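Long-range contacts in rRNA N-glycosidase (Bougainvillea spectabilis, PDB 3CTK), which is a plant member of the ribosome-inactivating protein family, of mixed alpha and beta fold and named for its effect on ribosomes: residues Ala42-Val50 and Pro91-Phe99; Tyr74-Val85 and Ile142-Ile152. One frame throughout, in Å; residues are numbered along the deposited sequence.

Interaction 1. Residues Ala42-Val50 and Pro91-Phe99; sequences ADDKRFVLV and PTVATSKLF
Phe47 is the bump of this contact: its ring, at the start of strand 47-53, pushes into a hollow on the short helix 92-97 and the turn after it. The leading atom is CZ, which comes within 3.5 Å of Ala94 CA and 3.6 Å of Ala94 CB; a residue as small as alanine lets the ring come this close to the helix backbone. Val93 forms one wall of the hollow, its CG1 at 3.9 Å from Phe47 CZ. Leu98, just past the helix, covers one ring face: its CD1 stands over the middle, 4.0 Å from the Phe47 centroid and 1° off the normal, a CH-pi contact. CG of Arg46 lies over the other face, so the flat ring is clasped between two aliphatic groups. Leu98 CD2 also reaches Leu49 CD2 at 4.1 Å, the two leucine chains running antiparallel where they overlap.

Toward the surface, the two methyls of Val93 part company. CG1 meets Arg46 NH1 at 3.6 Å, while CG2, anti to its backbone N, packs on the carboxylate of Asp43. Pro91 CG lies near Arg46 NH2, but the charge of this arginine is answered by Asp65 on the neighbouring strand. Lys97 lays its CD and CE on Asp43 CB. No hydrogen bond crosses between the segments, so the fit is mainly apolar; the opposite charges of Asp43 and Lys97, too far apart for a salt bridge, may add a weak attraction.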
# COMPACT_ATOMS: atom_id res chain seq x y z
N ALA A 42 12.46 -15.75 -3.79
CA ALA A 42 11.86 -17.06 -4.00
C ALA A 42 10.34 -16.97 -3.96
O ALA A 42 9.78 -16.21 -3.17
CB ALA A 42 12.35 -18.03 -2.95
N ASP A 43 9.66 -17.75 -4.80
CA ASP A 43 8.21 -17.71 -4.84
C ASP A 43 7.57 -17.95 -3.47
O ASP A 43 6.50 -17.41 -3.17
CB ASP A 43 7.66 -18.72 -5.84
CG ASP A 43 7.98 -18.37 -7.29
OD1 ASP A 43 8.17 -17.17 -7.59
OD2 ASP A 43 8.04 -19.29 -8.12
N ASP A 44 8.23 -18.74 -2.62
CA ASP A 44 7.70 -19.06 -1.29
C ASP A 44 7.81 -17.91 -0.28
O ASP A 44 7.32 -18.03 0.84
CB ASP A 44 8.42 -20.28 -0.73
CG ASP A 44 9.89 -20.02 -0.45
OD1 ASP A 44 10.47 -19.16 -1.13
OD2 ASP A 44 10.46 -20.69 0.43
N LYS A 45 8.46 -16.82 -0.67
CA LYS A 45 8.62 -15.68 0.23
C LYS A 45 8.23 -14.40 -0.50
O LYS A 45 8.47 -13.29 -0.01
CB LYS A 45 10.07 -15.57 0.70
CG LYS A 45 10.53 -16.75 1.55
CD LYS A 45 11.94 -16.53 2.09
CE LYS A 45 12.96 -16.47 0.97
NZ LYS A 45 14.36 -16.36 1.49
N ARG A 46 7.59 -14.57 -1.65
CA ARG A 46 7.18 -13.47 -2.51
C ARG A 46 6.07 -12.57 -1.97
O ARG A 46 5.99 -11.40 -2.35
CB ARG A 46 6.78 -14.03 -3.88
CG ARG A 46 6.39 -13.00 -4.94
CD ARG A 46 7.53 -12.03 -5.28
NE ARG A 46 7.13 -11.10 -6.33
CZ ARG A 46 7.10 -11.40 -7.63
NH1 ARG A 46 7.46 -12.61 -8.04
NH2 ARG A 46 6.68 -10.50 -8.51
N PHE A 47 5.23 -13.08 -1.08
CA PHE A 47 4.13 -12.27 -0.56
C PHE A 47 4.01 -12.21 0.96
O PHE A 47 4.48 -13.09 1.67
CB PHE A 47 2.78 -12.78 -1.09
CG PHE A 47 2.70 -12.86 -2.59
CD1 PHE A 47 2.87 -14.08 -3.24
CD2 PHE A 47 2.49 -11.72 -3.35
CE1 PHE A 47 2.82 -14.16 -4.63
CE2 PHE A 47 2.44 -11.78 -4.73
CZ PHE A 47 2.61 -13.01 -5.38
N VAL A 48 3.40 -11.13 1.44
CA VAL A 48 3.14 -10.96 2.86
C VAL A 48 1.63 -10.74 2.92
O VAL A 48 1.07 -10.06 2.06
CB VAL A 48 3.88 -9.74 3.47
CG1 VAL A 48 3.52 -8.47 2.72
CG2 VAL A 48 3.51 -9.61 4.95
N LEU A 49 0.98 -11.35 3.90
CA LEU A 49 -0.46 -11.22 4.03
C LEU A 49 -0.83 -10.23 5.14
O LEU A 49 -0.24 -10.24 6.22
CB LEU A 49 -1.08 -12.59 4.31
CG LEU A 49 -0.69 -13.67 3.29
CD1 LEU A 49 -1.22 -15.03 3.72
CD2 LEU A 49 -1.24 -13.29 1.92
N VAL A 50 -1.82 -9.39 4.86
CA VAL A 50 -2.29 -8.39 5.81
C VAL A 50 -3.75 -8.67 6.16
O VAL A 50 -4.64 -8.47 5.34
CB VAL A 50 -2.16 -6.97 5.22
CG1 VAL A 50 -2.75 -5.94 6.19
CG2 VAL A 50 -0.70 -6.66 4.94
N PRO A 91 1.33 -10.74 -11.14
CA PRO A 91 2.27 -11.81 -11.47
C PRO A 91 1.59 -13.18 -11.51
O PRO A 91 0.68 -13.45 -10.73
CB PRO A 91 3.31 -11.72 -10.35
CG PRO A 91 3.30 -10.27 -9.99
CD PRO A 91 1.82 -9.94 -10.00
N THR A 92 2.04 -14.04 -12.42
CA THR A 92 1.46 -15.37 -12.52
C THR A 92 1.62 -16.11 -11.19
O THR A 92 0.75 -16.88 -10.79
CB THR A 92 2.13 -16.20 -13.63
OG1 THR A 92 1.95 -15.53 -14.89
CG2 THR A 92 1.52 -17.59 -13.72
N VAL A 93 2.72 -15.85 -10.49
CA VAL A 93 2.96 -16.50 -9.21
C VAL A 93 1.87 -16.14 -8.20
O VAL A 93 1.60 -16.91 -7.28
CB VAL A 93 4.35 -16.12 -8.63
CG1 VAL A 93 4.45 -14.62 -8.41
CG2 VAL A 93 4.59 -16.87 -7.33
N ALA A 94 1.25 -14.98 -8.37
CA ALA A 94 0.19 -14.54 -7.47
C ALA A 94 -1.06 -15.40 -7.62
O ALA A 94 -1.59 -15.93 -6.64
CB ALA A 94 -0.15 -13.07 -7.73
N THR A 95 -1.55 -15.53 -8.84
CA THR A 95 -2.75 -16.32 -9.07
C THR A 95 -2.48 -17.82 -8.92
O THR A 95 -3.40 -18.59 -8.64
CB THR A 95 -3.35 -16.03 -10.46
OG1 THR A 95 -2.31 -16.05 -11.45
CG2 THR A 95 -4.04 -14.67 -10.47
N SER A 96 -1.23 -18.22 -9.09
CA SER A 96 -0.88 -19.64 -8.97
C SER A 96 -0.62 -20.11 -7.54
O SER A 96 -0.98 -21.23 -7.19
CB SER A 96 0.36 -19.96 -9.82
OG SER A 96 0.10 -19.79 -11.20
N LYS A 97 -0.01 -19.26 -6.72
CA LYS A 97 0.33 -19.67 -5.36
C LYS A 97 -0.44 -19.09 -4.18
O LYS A 97 -0.42 -19.67 -3.09
CB LYS A 97 1.83 -19.48 -5.13
CG LYS A 97 2.67 -20.52 -5.84
CD LYS A 97 4.15 -20.31 -5.59
CE LYS A 97 4.94 -21.54 -6.00
NZ LYS A 97 4.59 -21.99 -7.38
N LEU A 98 -1.10 -17.95 -4.36
CA LEU A 98 -1.85 -17.36 -3.26
C LEU A 98 -3.17 -18.07 -3.00
O LEU A 98 -3.79 -18.60 -3.92
CB LEU A 98 -2.13 -15.87 -3.53
CG LEU A 98 -0.96 -14.92 -3.30
CD1 LEU A 98 -1.32 -13.53 -3.80
CD2 LEU A 98 -0.60 -14.89 -1.82
N PHE A 99 -3.57 -18.07 -1.73
CA PHE A 99 -4.84 -18.68 -1.31
C PHE A 99 -5.04 -20.06 -1.92
O PHE A 99 -6.03 -20.33 -2.60
CB PHE A 99 -5.98 -17.75 -1.72
CG PHE A 99 -5.71 -16.30 -1.40
CD1 PHE A 99 -5.92 -15.31 -2.36
CD2 PHE A 99 -5.24 -15.92 -0.15
CE1 PHE A 99 -5.67 -13.96 -2.08
CE2 PHE A 99 -4.99 -14.57 0.15
CZ PHE A 99 -5.21 -13.60 -0.82

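Interaction 2. Residues Tyr74-Val85 and Ile142-Ile152; sequences YQDKWDGKDRAV and IHGKTINGQEI
Arg83 reaches from a beta hairpin, strands 70-78 and 81-88 joined by a type I' turn, to the loop that leads into helix 149-168. Its guanidinium is the centre of the arrangement, and three of its nitrogens are used. On one side NE and NH2 grip Asp76 of the partner strand side-on, one to each carboxylate oxygen, through syn lone pairs and nearly straight: NH2 to Asp76 OD2 is 2.7 Å at 175°. At the end, NH1 and NH2 both donate to Lys145 O, each at 3.0 Å and more bent. All these acceptors lie near the guanidinium plane, which fixes its rotation, and the faces are left to apolar groups: Trp78 CB over the centre of one, Ile147 CD1 toward the rim of the other. Arginine suits a place that needs both a flat apolar sandwich and in-plane donors.

The bend of the Arg83 chain at chi3 (57°) swings the group across to Asp76, whose OD2 also takes a weak bond from Gly144 N. Glycine suits the type II turn Ile142-Lys145, in which Gly144 has the positive phi. His143 lays one ring face over Lys77 N and runs alongside the lysine chain, while the indole of Trp78 lies against the 144-146 backbone and Thr146 CG2. At the buried end, Tyr74 meets Ile142 CD1 obliquely and takes Ile152 CG2 at its ring edge; Phe155 and Phe156 add aromatic neighbours. At the hairpin tip one water bridges the segments, accepting from Asp79 N at 3.0 Å and donating to Gly144 O at 2.9 Å.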
# COMPACT_ATOMS: atom_id res chain seq x y z
N TYR A 74 -7.04 -10.09 -2.65
CA TYR A 74 -7.42 -10.37 -1.28
C TYR A 74 -8.34 -11.58 -1.22
O TYR A 74 -8.82 -12.06 -2.24
CB TYR A 74 -8.15 -9.17 -0.67
CG TYR A 74 -9.44 -8.81 -1.37
CD1 TYR A 74 -9.45 -7.93 -2.46
CD2 TYR A 74 -10.66 -9.36 -0.97
CE1 TYR A 74 -10.63 -7.61 -3.13
CE2 TYR A 74 -11.85 -9.06 -1.64
CZ TYR A 74 -11.83 -8.18 -2.71
OH TYR A 74 -12.99 -7.88 -3.39
N GLN A 75 -8.56 -12.07 -0.01
CA GLN A 75 -9.45 -13.20 0.19
C GLN A 75 -10.52 -12.77 1.18
O GLN A 75 -10.21 -12.25 2.26
CB GLN A 75 -8.68 -14.40 0.75
CG GLN A 75 -9.55 -15.63 1.00
CD GLN A 75 -8.79 -16.74 1.69
OE1 GLN A 75 -8.02 -17.48 1.07
NE2 GLN A 75 -8.98 -16.86 3.00
N ASP A 76 -11.78 -12.96 0.81
CA ASP A 76 -12.88 -12.62 1.70
C ASP A 76 -13.77 -13.85 1.77
O ASP A 76 -13.27 -14.98 1.66
CB ASP A 76 -13.64 -11.38 1.18
CG ASP A 76 -14.49 -11.66 -0.04
OD1 ASP A 76 -14.13 -12.52 -0.87
OD2 ASP A 76 -15.54 -10.98 -0.18
N LYS A 77 -15.07 -13.66 1.96
CA LYS A 77 -15.97 -14.80 2.04
C LYS A 77 -17.18 -14.65 1.13
O LYS A 77 -17.60 -13.54 0.82
CB LYS A 77 -16.45 -15.01 3.48
CG LYS A 77 -15.35 -14.98 4.52
CD LYS A 77 -15.38 -16.21 5.40
CE LYS A 77 -14.22 -17.13 5.09
NZ LYS A 77 -14.20 -18.34 5.96
N TRP A 78 -17.71 -15.78 0.69
CA TRP A 78 -18.92 -15.80 -0.13
C TRP A 78 -19.63 -17.12 0.10
O TRP A 78 -19.05 -18.19 -0.09
CB TRP A 78 -18.62 -15.65 -1.63
CG TRP A 78 -19.84 -15.97 -2.45
CD1 TRP A 78 -20.13 -17.16 -3.07
CD2 TRP A 78 -20.99 -15.14 -2.65
NE1 TRP A 78 -21.39 -17.12 -3.63
CE2 TRP A 78 -21.94 -15.89 -3.38
CE3 TRP A 78 -21.32 -13.83 -2.26
CZ2 TRP A 78 -23.19 -15.38 -3.74
CZ3 TRP A 78 -22.57 -13.32 -2.62
CH2 TRP A 78 -23.49 -14.09 -3.36
N ASP A 79 -20.88 -17.04 0.54
CA ASP A 79 -21.68 -18.22 0.80
C ASP A 79 -21.02 -19.14 1.83
O ASP A 79 -21.07 -20.36 1.72
CB ASP A 79 -21.92 -18.99 -0.50
CG ASP A 79 -22.92 -20.11 -0.35
OD1 ASP A 79 -24.03 -19.84 0.15
OD2 ASP A 79 -22.60 -21.25 -0.73
N GLY A 80 -20.39 -18.53 2.83
CA GLY A 80 -19.74 -19.30 3.88
C GLY A 80 -18.40 -19.91 3.52
O GLY A 80 -17.80 -20.62 4.33
N LYS A 81 -17.93 -19.65 2.30
CA LYS A 81 -16.65 -20.19 1.86
C LYS A 81 -15.69 -19.09 1.42
O LYS A 81 -16.12 -17.97 1.12
CB LYS A 81 -16.87 -21.18 0.72
CG LYS A 81 -17.69 -22.40 1.11
CD LYS A 81 -17.65 -23.47 0.03
CE LYS A 81 -16.21 -23.75 -0.37
NZ LYS A 81 -15.35 -23.97 0.83
N ASP A 82 -14.40 -19.40 1.40
CA ASP A 82 -13.41 -18.41 0.99
C ASP A 82 -13.57 -18.04 -0.47
O ASP A 82 -14.06 -18.84 -1.28
CB ASP A 82 -11.99 -18.92 1.22
CG ASP A 82 -11.67 -19.13 2.69
OD1 ASP A 82 -12.14 -18.33 3.53
OD2 ASP A 82 -10.93 -20.09 3.01
N ARG A 83 -13.16 -16.83 -0.81
CA ARG A 83 -13.21 -16.34 -2.18
C ARG A 83 -11.95 -15.53 -2.43
O ARG A 83 -11.63 -14.63 -1.64
CB ARG A 83 -14.44 -15.46 -2.41
CG ARG A 83 -14.42 -14.75 -3.78
CD ARG A 83 -15.73 -14.04 -4.08
NE ARG A 83 -16.08 -13.06 -3.06
CZ ARG A 83 -17.22 -12.38 -3.04
NH1 ARG A 83 -18.12 -12.57 -3.99
NH2 ARG A 83 -17.45 -11.50 -2.06
N ALA A 84 -11.24 -15.85 -3.50
CA ALA A 84 -10.02 -15.13 -3.86
C ALA A 84 -10.35 -14.13 -4.95
O ALA A 84 -10.97 -14.48 -5.96
CB ALA A 84 -8.95 -16.10 -4.35
N VAL A 85 -9.95 -12.88 -4.74
CA VAL A 85 -10.22 -11.83 -5.71
C VAL A 85 -8.88 -11.23 -6.12
O VAL A 85 -8.13 -10.73 -5.28
CB VAL A 85 -11.12 -10.74 -5.10
CG1 VAL A 85 -11.40 -9.65 -6.12
CG2 VAL A 85 -12.42 -11.37 -4.60
N ILE A 142 -18.32 -4.84 0.33
CA ILE A 142 -17.95 -5.91 -0.59
C ILE A 142 -17.87 -7.30 0.03
O ILE A 142 -18.02 -8.30 -0.67
CB ILE A 142 -16.58 -5.63 -1.25
CG1 ILE A 142 -15.48 -5.68 -0.18
CG2 ILE A 142 -16.61 -4.28 -1.95
CD1 ILE A 142 -14.07 -5.51 -0.73
N HIS A 143 -17.61 -7.36 1.33
CA HIS A 143 -17.48 -8.64 2.01
C HIS A 143 -18.74 -9.51 1.94
O HIS A 143 -19.81 -9.09 2.39
CB HIS A 143 -17.09 -8.42 3.47
CG HIS A 143 -16.68 -9.66 4.18
ND1 HIS A 143 -15.36 -10.03 4.34
CD2 HIS A 143 -17.41 -10.64 4.76
CE1 HIS A 143 -15.30 -11.18 4.99
NE2 HIS A 143 -16.53 -11.57 5.26
N GLY A 144 -18.61 -10.70 1.38
CA GLY A 144 -19.74 -11.61 1.28
C GLY A 144 -20.84 -11.18 0.33
O GLY A 144 -21.96 -11.71 0.38
N LYS A 145 -20.54 -10.22 -0.54
CA LYS A 145 -21.52 -9.72 -1.50
C LYS A 145 -21.13 -10.05 -2.93
O LYS A 145 -19.99 -10.40 -3.20
CB LYS A 145 -21.68 -8.21 -1.32
CG LYS A 145 -22.42 -7.85 -0.04
CD LYS A 145 -22.44 -6.36 0.22
CE LYS A 145 -23.46 -6.04 1.29
NZ LYS A 145 -23.37 -6.99 2.43
N THR A 146 -22.09 -9.94 -3.85
CA THR A 146 -21.80 -10.22 -5.25
C THR A 146 -20.72 -9.25 -5.72
O THR A 146 -20.67 -8.11 -5.26
CB THR A 146 -23.05 -10.08 -6.13
OG1 THR A 146 -23.60 -8.76 -5.98
CG2 THR A 146 -24.09 -11.11 -5.74
N ILE A 147 -19.87 -9.71 -6.63
CA ILE A 147 -18.78 -8.90 -7.15
C ILE A 147 -19.26 -7.64 -7.87
O ILE A 147 -19.95 -7.71 -8.90
CB ILE A 147 -17.90 -9.73 -8.12
CG1 ILE A 147 -17.23 -10.88 -7.36
CG2 ILE A 147 -16.85 -8.85 -8.78
CD1 ILE A 147 -16.26 -10.44 -6.27
N ASN A 148 -18.90 -6.49 -7.32
CA ASN A 148 -19.25 -5.20 -7.90
C ASN A 148 -17.94 -4.44 -8.12
O ASN A 148 -17.33 -3.96 -7.16
CB ASN A 148 -20.17 -4.41 -6.96
CG ASN A 148 -20.58 -3.07 -7.53
OD1 ASN A 148 -19.74 -2.24 -7.85
ND2 ASN A 148 -21.88 -2.86 -7.66
N GLY A 149 -17.53 -4.35 -9.38
CA GLY A 149 -16.28 -3.68 -9.71
C GLY A 149 -16.06 -2.31 -9.09
O GLY A 149 -14.96 -2.02 -8.61
N GLN A 150 -17.09 -1.47 -9.11
CA GLN A 150 -16.96 -0.13 -8.56
C GLN A 150 -16.67 -0.10 -7.07
O GLN A 150 -15.78 0.63 -6.62
CB GLN A 150 -18.23 0.69 -8.86
CG GLN A 150 -18.25 2.06 -8.20
CD GLN A 150 -19.43 2.90 -8.65
OE1 GLN A 150 -20.52 2.37 -8.90
NE2 GLN A 150 -19.23 4.20 -8.74
N GLU A 151 -17.40 -0.90 -6.30
CA GLU A 151 -17.19 -0.94 -4.86
C GLU A 151 -15.83 -1.54 -4.49
O GLU A 151 -15.18 -1.09 -3.55
CB GLU A 151 -18.31 -1.74 -4.18
CG GLU A 151 -19.66 -1.04 -4.26
CD GLU A 151 -19.62 0.33 -3.63
OE1 GLU A 151 -19.34 0.42 -2.41
OE2 GLU A 151 -19.88 1.33 -4.34
N ILE A 152 -15.42 -2.56 -5.23
CA ILE A 152 -14.14 -3.20 -4.98
C ILE A 152 -12.98 -2.25 -5.30
O ILE A 152 -11.97 -2.24 -4.61
CB ILE A 152 -14.01 -4.51 -5.78
CG1 ILE A 152 -15.02 -5.53 -5.25
CG2 ILE A 152 -12.60 -5.08 -5.66
CD1 ILE A 152 -15.16 -6.79 -6.10
O HOH W 1 -22.33 -14.52 1.18

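How the interactions relate
Both contacts fasten other elements onto the same six-stranded mixed sheet. Interaction 1 sets helix 92-97 against the start of strand 47-53; interaction 2 sets the loop before helix 149-168 against the hairpin end of strands 70-78 and 81-88. Strand 81-88 leads directly into helix 92-97, and Phe99 packs against Tyr74, Gln75 and Ala84, so the contacts touch. In each a buried part (Phe47, Ala94 and Leu98; Tyr74, Ile142 and Ile152) grades into an exposed margin (Lys97; Lys77, Lys145 and Thr146). Their chemistry diverges: the first relies mainly on apolar fit, whereas in the second an ion pair inside the hairpin orients the arginine for its hydrogen bonds to the loop backbone.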